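Local coordinates for protein TSSL (Francisella novicida, PDB 4ACK) that probably forms the cytoplasmic part of a membrane-bound component of the type VI secretion system, at residues 5-10 / 120-125; 37-42 / 87-92; 74-77 / 83-86. One frame throughout, in Å; residues are numbered along the deposited sequence.

How the contacts relate
All three contacts belong to one all-helical cytoplasmic domain. Helices 4-20, 30-52 and 55-79 follow each other along the chain, and later segments return to pack on them. Contact 3 spans the shortest stretch of sequence, contact 2 encloses it, and contact 1 encloses both, pairing helix 4-20 with helix 118-129. The centres of contacts 1 and 2 lie about 16 Å apart, those of contacts 2 and 3 about 15 Å, and those of contacts 1 and 3 about 25 Å, on opposite sides of the chain's centre. I9 packs on S41 and L88 on M74, so contact 2, through helix 30-52 and segment 87-92, joins helix 4-20 to helix 55-79 across a compact domain.

Contact 1 of 3, residues 5-10 / 120-125; sequences KEIEII and CYQTIS
Helix-to-helix packing within the all-helical DotU domain joins I7 and I10 of helix 4-20 to Q122 and T123 of helix 118-129. The two isoleucines lie one turn apart and offer their CD1 methyls. I10 CD1 comes 3.5 Å from T123 OG1, the two side chains crossing at about a right angle. I7 CD1 lies 3.7 Å from Q122 OE1 and 4.2 Å from Q122 CB, so it meets both the amide oxygen and the root of the glutamine. Q122 turns CG away from its own carbonyl carbon (chi1 -65°) and then runs extended, which sets the amide oxygen beside I7 CD1. Isoleucine suits this place because its longer branch spans the gap between segments 5-10 and 120-125, whose nearest CA atoms, those of I10 and T123, are 7.6 Å apart. I119 and I61 add apolar cover around I10. Threonine suits this buried setting because its OG1 hydrogen-bonds to the backbone O of I119, one turn back in its own helix. With no hydrogen bond running between the segments, their meeting is one of van der Waals contact: methyls lie against oxygens, and the buried hydroxyl is satisfied within its own helix.

Contact 2 of 3, residues 37-42 / 87-92; sequences NIRKSI and SLLQLE
E92 OE2 is gripped by two nitrogens of R39, with NH2 at 2.7 Å and NE at 2.9 Å. Both bonds lie in the guanidinium plane, so the arginine presents its NE/NH2 edge side-on, yet the pair converges on a single oxygen. NE approaches OE2 through the syn lone pair, whereas NH2 meets it from the syn side but 30° out of the carboxylate plane. The two flat groups are turned 48° against each other; OE1 receives a weak bond from NE at 3.2 Å and has R35 as a long, weak ion-pair partner. A bend at chi3 (75°) of R39 helps swing the guanidinium toward the glutamate, which reaches across with an extended chain. Arginine serves twice here: its charged end pairs with E92 toward the solvent, where E92 is exposed, while its CG lies 3.8 Å from L89 CD2. Deeper in, L89 CD1 packs 3.7 Å from I38 CG2, the two side chains crossing at about a right angle. Branched apolar residues suit that buried layer, which the salt bridge borders. L88 is the N-cap residue of helix 89-94, and D70 accepts from the backbone N of L89 and Q90. This short helix thus sits against helix 30-52 while its start is held by helix 55-79; T16 and T17 of helix 4-20 touch I38.

Contact 3 of 3, residues 74-77 / 83-86; sequences MLLR and NISW
I84 fits against R77 and L76 where, in the all-helical DotU domain, the loop between helices 55-79 and 89-94 turns back along the end of helix 55-79. The tight part centres on I84, a buried residue whose side chain starts out toward the helix. Its CB lies 3.7 Å from R77 CB, and the chains of the two residues slide past each other in opposite directions. This close fit follows from the backbones themselves, since the CA atoms of R77 and I84 are 5.0 Å apart. I84 CD1 reaches the other neighbour, lying 4.0 Å from L76 CD2 with the side chains crossing at about a right angle. A beta-branched isoleucine suits the place because its CB and CG2 lie against R77 CB while its longer branch extends to the leucine.

R77 itself has CG anti to its backbone N (chi1 -179°) and continues fully extended as far as NE, laying its aliphatic stem closely along the loop. Its CG and CD each lie 3.4 Å from I84 O, and NE 3.2 Å from it. Arginine is well matched to such an exposed edge of the loop, combining a long hydrocarbon stem with a polar end; R77 also touches a crystal neighbour, so the position of its outer end may owe something to the lattice.

The margin toward the next helix is looser. There W86 rejoins the buried interior: its large indole touches V69 and L73 of helix 55-79, its NE1 hydrogen-bonds to D70, and R35 makes a cation-pi contact with it. M74 contributes a flexible, polarisable thioether: its SD stands 4.5 Å from W86 CD1, a more distant approach than the meeting of I84 and R77, and 4.4 Å from W86 O.

Contact 1 of 3, residues 5-10 / 120-125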
# COMPACT_ATOMS: atom_id res chain seq x y z
N LYS A 5 0.02 6.45 -15.74
CA LYS A 5 0.69 5.19 -15.87
C LYS A 5 1.03 4.60 -14.46
O LYS A 5 1.02 3.38 -14.25
CB LYS A 5 1.92 5.48 -16.69
CG LYS A 5 2.93 4.42 -16.84
CD LYS A 5 4.07 5.09 -17.63
CE LYS A 5 4.60 4.17 -18.72
NZ LYS A 5 5.42 4.93 -19.73
N GLU A 6 1.34 5.49 -13.51
CA GLU A 6 1.65 5.06 -12.17
C GLU A 6 0.40 4.52 -11.51
O GLU A 6 0.41 3.42 -10.91
CB GLU A 6 2.28 6.21 -11.37
CG GLU A 6 3.68 6.52 -11.89
CD GLU A 6 3.73 7.69 -12.92
OE1 GLU A 6 2.83 7.86 -13.78
OE2 GLU A 6 4.70 8.47 -12.85
N ILE A 7 -0.68 5.28 -11.62
CA ILE A 7 -1.93 4.85 -11.06
C ILE A 7 -2.26 3.41 -11.52
O ILE A 7 -2.55 2.52 -10.69
CB ILE A 7 -3.09 5.81 -11.33
CG1 ILE A 7 -2.94 7.11 -10.53
CG2 ILE A 7 -4.40 5.18 -10.92
CD1 ILE A 7 -3.04 6.88 -8.97
N GLU A 8 -2.16 3.16 -12.83
CA GLU A 8 -2.48 1.84 -13.37
C GLU A 8 -1.61 0.80 -12.72
O GLU A 8 -2.06 -0.28 -12.40
CB GLU A 8 -2.26 1.77 -14.92
CG GLU A 8 -3.43 2.31 -15.79
CD GLU A 8 -3.22 2.02 -17.33
OE1 GLU A 8 -2.04 1.94 -17.79
OE2 GLU A 8 -4.24 1.86 -18.05
N ILE A 9 -0.34 1.07 -12.57
CA ILE A 9 0.45 0.10 -11.87
C ILE A 9 -0.09 -0.17 -10.41
O ILE A 9 -0.13 -1.32 -9.97
CB ILE A 9 1.86 0.53 -11.85
CG1 ILE A 9 2.41 0.56 -13.29
CG2 ILE A 9 2.67 -0.40 -10.95
CD1 ILE A 9 3.91 0.97 -13.37
N ILE A 10 -0.50 0.87 -9.68
CA ILE A 10 -0.96 0.72 -8.30
C ILE A 10 -2.25 -0.16 -8.29
O ILE A 10 -2.35 -1.11 -7.52
CB ILE A 10 -1.19 2.12 -7.66
CG1 ILE A 10 0.19 2.82 -7.44
CG2 ILE A 10 -2.09 2.04 -6.40
CD1 ILE A 10 0.05 4.39 -7.30
N CYS A 120 -0.39 11.12 -4.24
CA CYS A 120 -0.20 10.80 -2.79
C CYS A 120 -1.52 10.50 -2.12
O CYS A 120 -1.66 9.45 -1.52
CB CYS A 120 0.51 11.93 -2.04
SG CYS A 120 2.22 12.05 -2.54
N TYR A 121 -2.48 11.42 -2.25
CA TYR A 121 -3.82 11.27 -1.70
C TYR A 121 -4.66 10.12 -2.31
O TYR A 121 -5.56 9.54 -1.60
CB TYR A 121 -4.58 12.60 -1.82
CG TYR A 121 -3.77 13.77 -1.26
CD1 TYR A 121 -2.84 14.44 -2.05
CD2 TYR A 121 -3.90 14.16 0.09
CE1 TYR A 121 -2.05 15.54 -1.52
CE2 TYR A 121 -3.11 15.24 0.64
CZ TYR A 121 -2.19 15.92 -0.18
OH TYR A 121 -1.37 16.95 0.36
N GLN A 122 -4.46 9.85 -3.63
CA GLN A 122 -5.22 8.84 -4.35
C GLN A 122 -4.72 7.48 -3.92
O GLN A 122 -5.47 6.54 -3.83
CB GLN A 122 -5.00 8.95 -5.89
CG GLN A 122 -5.54 10.28 -6.49
CD GLN A 122 -5.25 10.45 -8.01
OE1 GLN A 122 -4.09 10.38 -8.46
NE2 GLN A 122 -6.32 10.69 -8.79
N THR A 123 -3.41 7.37 -3.74
CA THR A 123 -2.87 6.13 -3.27
C THR A 123 -3.40 5.78 -1.85
O THR A 123 -3.82 4.62 -1.63
CB THR A 123 -1.38 6.18 -3.33
OG1 THR A 123 -1.01 6.41 -4.70
CG2 THR A 123 -0.81 4.86 -2.86
N ILE A 124 -3.45 6.77 -0.94
CA ILE A 124 -4.01 6.52 0.40
C ILE A 124 -5.49 6.19 0.28
O ILE A 124 -5.95 5.23 0.86
CB ILE A 124 -3.84 7.70 1.40
CG1 ILE A 124 -2.36 8.07 1.58
CG2 ILE A 124 -4.50 7.37 2.78
CD1 ILE A 124 -1.49 6.98 2.09
N SER A 125 -6.24 7.00 -0.45
CA SER A 125 -7.69 6.77 -0.66
C SER A 125 -7.94 5.31 -1.16
O SER A 125 -8.78 4.58 -0.62
CB SER A 125 -8.22 7.74 -1.71
OG SER A 125 -9.62 7.65 -1.76

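Contact 2 of 3, residues 37-42 / 87-92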
# COMPACT_ATOMS: atom_id res chain seq x y z
N ASN A 37 5.76 -10.85 -9.62
CA ASN A 37 5.09 -9.89 -10.46
C ASN A 37 4.97 -8.54 -9.75
O ASN A 37 5.35 -7.50 -10.29
CB ASN A 37 3.70 -10.36 -10.83
CG ASN A 37 3.65 -10.98 -12.22
OD1 ASN A 37 4.49 -11.83 -12.59
ND2 ASN A 37 2.65 -10.57 -13.00
N ILE A 38 4.45 -8.58 -8.52
CA ILE A 38 4.38 -7.40 -7.67
C ILE A 38 5.72 -6.67 -7.60
O ILE A 38 5.79 -5.48 -7.87
CB ILE A 38 3.76 -7.73 -6.31
CG1 ILE A 38 2.20 -7.78 -6.50
CG2 ILE A 38 4.20 -6.68 -5.25
CD1 ILE A 38 1.40 -8.40 -5.36
N ARG A 39 6.81 -7.39 -7.37
CA ARG A 39 8.10 -6.77 -7.29
C ARG A 39 8.61 -6.13 -8.60
O ARG A 39 9.28 -5.08 -8.57
CB ARG A 39 9.13 -7.72 -6.72
CG ARG A 39 8.81 -8.03 -5.25
CD ARG A 39 9.62 -9.19 -4.75
NE ARG A 39 10.99 -8.80 -4.49
CZ ARG A 39 12.02 -9.20 -5.23
NH1 ARG A 39 11.81 -10.01 -6.26
NH2 ARG A 39 13.24 -8.79 -4.93
N LYS A 40 8.26 -6.77 -9.72
CA LYS A 40 8.47 -6.19 -11.04
C LYS A 40 7.65 -4.90 -11.21
O LYS A 40 8.18 -3.89 -11.67
CB LYS A 40 8.15 -7.20 -12.14
CG LYS A 40 9.24 -8.24 -12.29
CD LYS A 40 8.78 -9.39 -13.17
CE LYS A 40 8.38 -8.87 -14.53
NZ LYS A 40 7.40 -9.78 -15.18
N SER A 41 6.37 -4.94 -10.87
CA SER A 41 5.54 -3.75 -10.87
C SER A 41 6.06 -2.59 -9.96
O SER A 41 5.99 -1.43 -10.33
CB SER A 41 4.13 -4.13 -10.46
OG SER A 41 3.50 -4.73 -11.55
N ILE A 42 6.62 -2.93 -8.81
CA ILE A 42 7.20 -1.95 -7.91
C ILE A 42 8.42 -1.29 -8.54
O ILE A 42 8.53 -0.06 -8.49
CB ILE A 42 7.54 -2.52 -6.50
CG1 ILE A 42 6.28 -3.04 -5.80
CG2 ILE A 42 8.30 -1.48 -5.60
CD1 ILE A 42 5.19 -2.03 -5.63
N SER A 87 7.76 -12.95 3.04
CA SER A 87 8.66 -11.95 3.57
C SER A 87 8.12 -10.51 3.22
O SER A 87 7.67 -10.24 2.09
CB SER A 87 10.04 -12.20 3.01
OG SER A 87 11.01 -11.69 3.92
N LEU A 88 8.11 -9.61 4.20
CA LEU A 88 7.52 -8.30 4.06
C LEU A 88 8.17 -7.45 2.92
O LEU A 88 9.37 -7.21 2.87
CB LEU A 88 7.55 -7.55 5.41
CG LEU A 88 6.81 -8.09 6.65
CD1 LEU A 88 6.83 -7.08 7.84
CD2 LEU A 88 5.37 -8.47 6.36
N LEU A 89 7.34 -7.01 2.00
CA LEU A 89 7.78 -6.07 0.96
C LEU A 89 8.21 -4.72 1.56
O LEU A 89 9.20 -4.11 1.14
CB LEU A 89 6.63 -5.86 0.01
CG LEU A 89 6.34 -7.10 -0.83
CD1 LEU A 89 5.15 -6.85 -1.71
CD2 LEU A 89 7.55 -7.39 -1.68
N GLN A 90 7.47 -4.26 2.55
CA GLN A 90 7.75 -2.93 3.08
C GLN A 90 9.18 -2.94 3.68
O GLN A 90 9.89 -1.91 3.69
CB GLN A 90 6.67 -2.50 4.09
CG GLN A 90 6.83 -3.15 5.46
CD GLN A 90 5.62 -2.95 6.30
OE1 GLN A 90 5.67 -2.21 7.28
NE2 GLN A 90 4.50 -3.57 5.89
N LEU A 91 9.59 -4.12 4.17
CA LEU A 91 10.92 -4.29 4.75
C LEU A 91 12.04 -4.39 3.68
O LEU A 91 13.10 -3.78 3.81
CB LEU A 91 10.95 -5.52 5.66
CG LEU A 91 12.17 -5.76 6.55
CD1 LEU A 91 12.59 -4.55 7.40
CD2 LEU A 91 11.90 -6.97 7.48
N GLU A 92 11.81 -5.19 2.63
CA GLU A 92 12.76 -5.33 1.52
C GLU A 92 13.06 -3.95 0.87
O GLU A 92 14.20 -3.64 0.55
CB GLU A 92 12.15 -6.26 0.48
CG GLU A 92 13.13 -6.87 -0.47
CD GLU A 92 12.45 -7.56 -1.64
OE1 GLU A 92 11.55 -8.41 -1.39
OE2 GLU A 92 12.82 -7.26 -2.80

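Contact 3 of 3, residues 74-77 / 83-86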
# COMPACT_ATOMS: atom_id res chain seq x y z
N MET A 74 -0.29 -11.05 5.24
CA MET A 74 -0.15 -11.50 6.63
C MET A 74 -1.46 -12.01 7.19
O MET A 74 -1.46 -12.92 8.01
CB MET A 74 0.42 -10.43 7.55
CG MET A 74 1.90 -10.14 7.40
SD MET A 74 2.98 -11.58 7.27
CE MET A 74 4.21 -11.19 8.48
N LEU A 75 -2.58 -11.44 6.74
CA LEU A 75 -3.89 -11.82 7.21
C LEU A 75 -4.34 -13.14 6.59
O LEU A 75 -4.90 -13.98 7.29
CB LEU A 75 -4.90 -10.73 6.92
CG LEU A 75 -6.03 -10.69 7.95
CD1 LEU A 75 -5.58 -10.02 9.26
CD2 LEU A 75 -7.25 -9.99 7.37
N LEU A 76 -4.15 -13.30 5.28
CA LEU A 76 -4.26 -14.60 4.61
C LEU A 76 -3.38 -15.69 5.27
O LEU A 76 -3.89 -16.74 5.66
CB LEU A 76 -3.94 -14.48 3.11
CG LEU A 76 -4.15 -15.78 2.31
CD1 LEU A 76 -5.61 -15.95 1.95
CD2 LEU A 76 -3.30 -15.70 1.05
N ARG A 77 -2.10 -15.42 5.43
CA ARG A 77 -1.23 -16.26 6.24
C ARG A 77 -1.70 -16.54 7.69
O ARG A 77 -1.24 -17.51 8.31
CB ARG A 77 0.17 -15.67 6.26
CG ARG A 77 1.23 -16.42 7.05
CD ARG A 77 2.52 -15.64 6.91
NE ARG A 77 3.68 -16.24 7.55
CZ ARG A 77 3.94 -16.19 8.85
NH1 ARG A 77 3.10 -15.60 9.70
NH2 ARG A 77 5.04 -16.77 9.31
N ASN A 83 0.07 -23.51 4.61
CA ASN A 83 1.17 -22.74 5.15
C ASN A 83 1.56 -21.65 4.15
O ASN A 83 1.94 -21.95 3.01
CB ASN A 83 2.36 -23.67 5.41
CG ASN A 83 3.54 -22.95 5.99
OD1 ASN A 83 3.39 -22.08 6.84
ND2 ASN A 83 4.73 -23.31 5.53
N ILE A 84 1.42 -20.39 4.56
CA ILE A 84 1.76 -19.27 3.66
C ILE A 84 3.08 -18.66 4.11
O ILE A 84 3.34 -18.47 5.31
CB ILE A 84 0.62 -18.17 3.57
CG1 ILE A 84 -0.75 -18.78 3.21
CG2 ILE A 84 1.03 -17.02 2.62
CD1 ILE A 84 -1.05 -18.92 1.72
N SER A 85 3.93 -18.41 3.14
CA SER A 85 5.25 -17.89 3.38
C SER A 85 5.28 -16.52 2.68
O SER A 85 4.84 -16.40 1.50
CB SER A 85 6.27 -18.87 2.80
OG SER A 85 7.56 -18.63 3.29
N TRP A 86 5.74 -15.49 3.39
CA TRP A 86 5.67 -14.09 2.92
C TRP A 86 6.62 -13.21 3.66
O TRP A 86 6.34 -12.80 4.78
CB TRP A 86 4.29 -13.48 3.13
CG TRP A 86 4.13 -12.15 2.44
CD1 TRP A 86 4.13 -10.89 3.01
CD2 TRP A 86 3.93 -11.96 1.04
NE1 TRP A 86 3.94 -9.92 2.03
CE2 TRP A 86 3.81 -10.54 0.82
CE3 TRP A 86 3.84 -12.83 -0.07
CZ2 TRP A 86 3.61 -9.99 -0.45
CZ3 TRP A 86 3.64 -12.27 -1.35
CH2 TRP A 86 3.52 -10.85 -1.52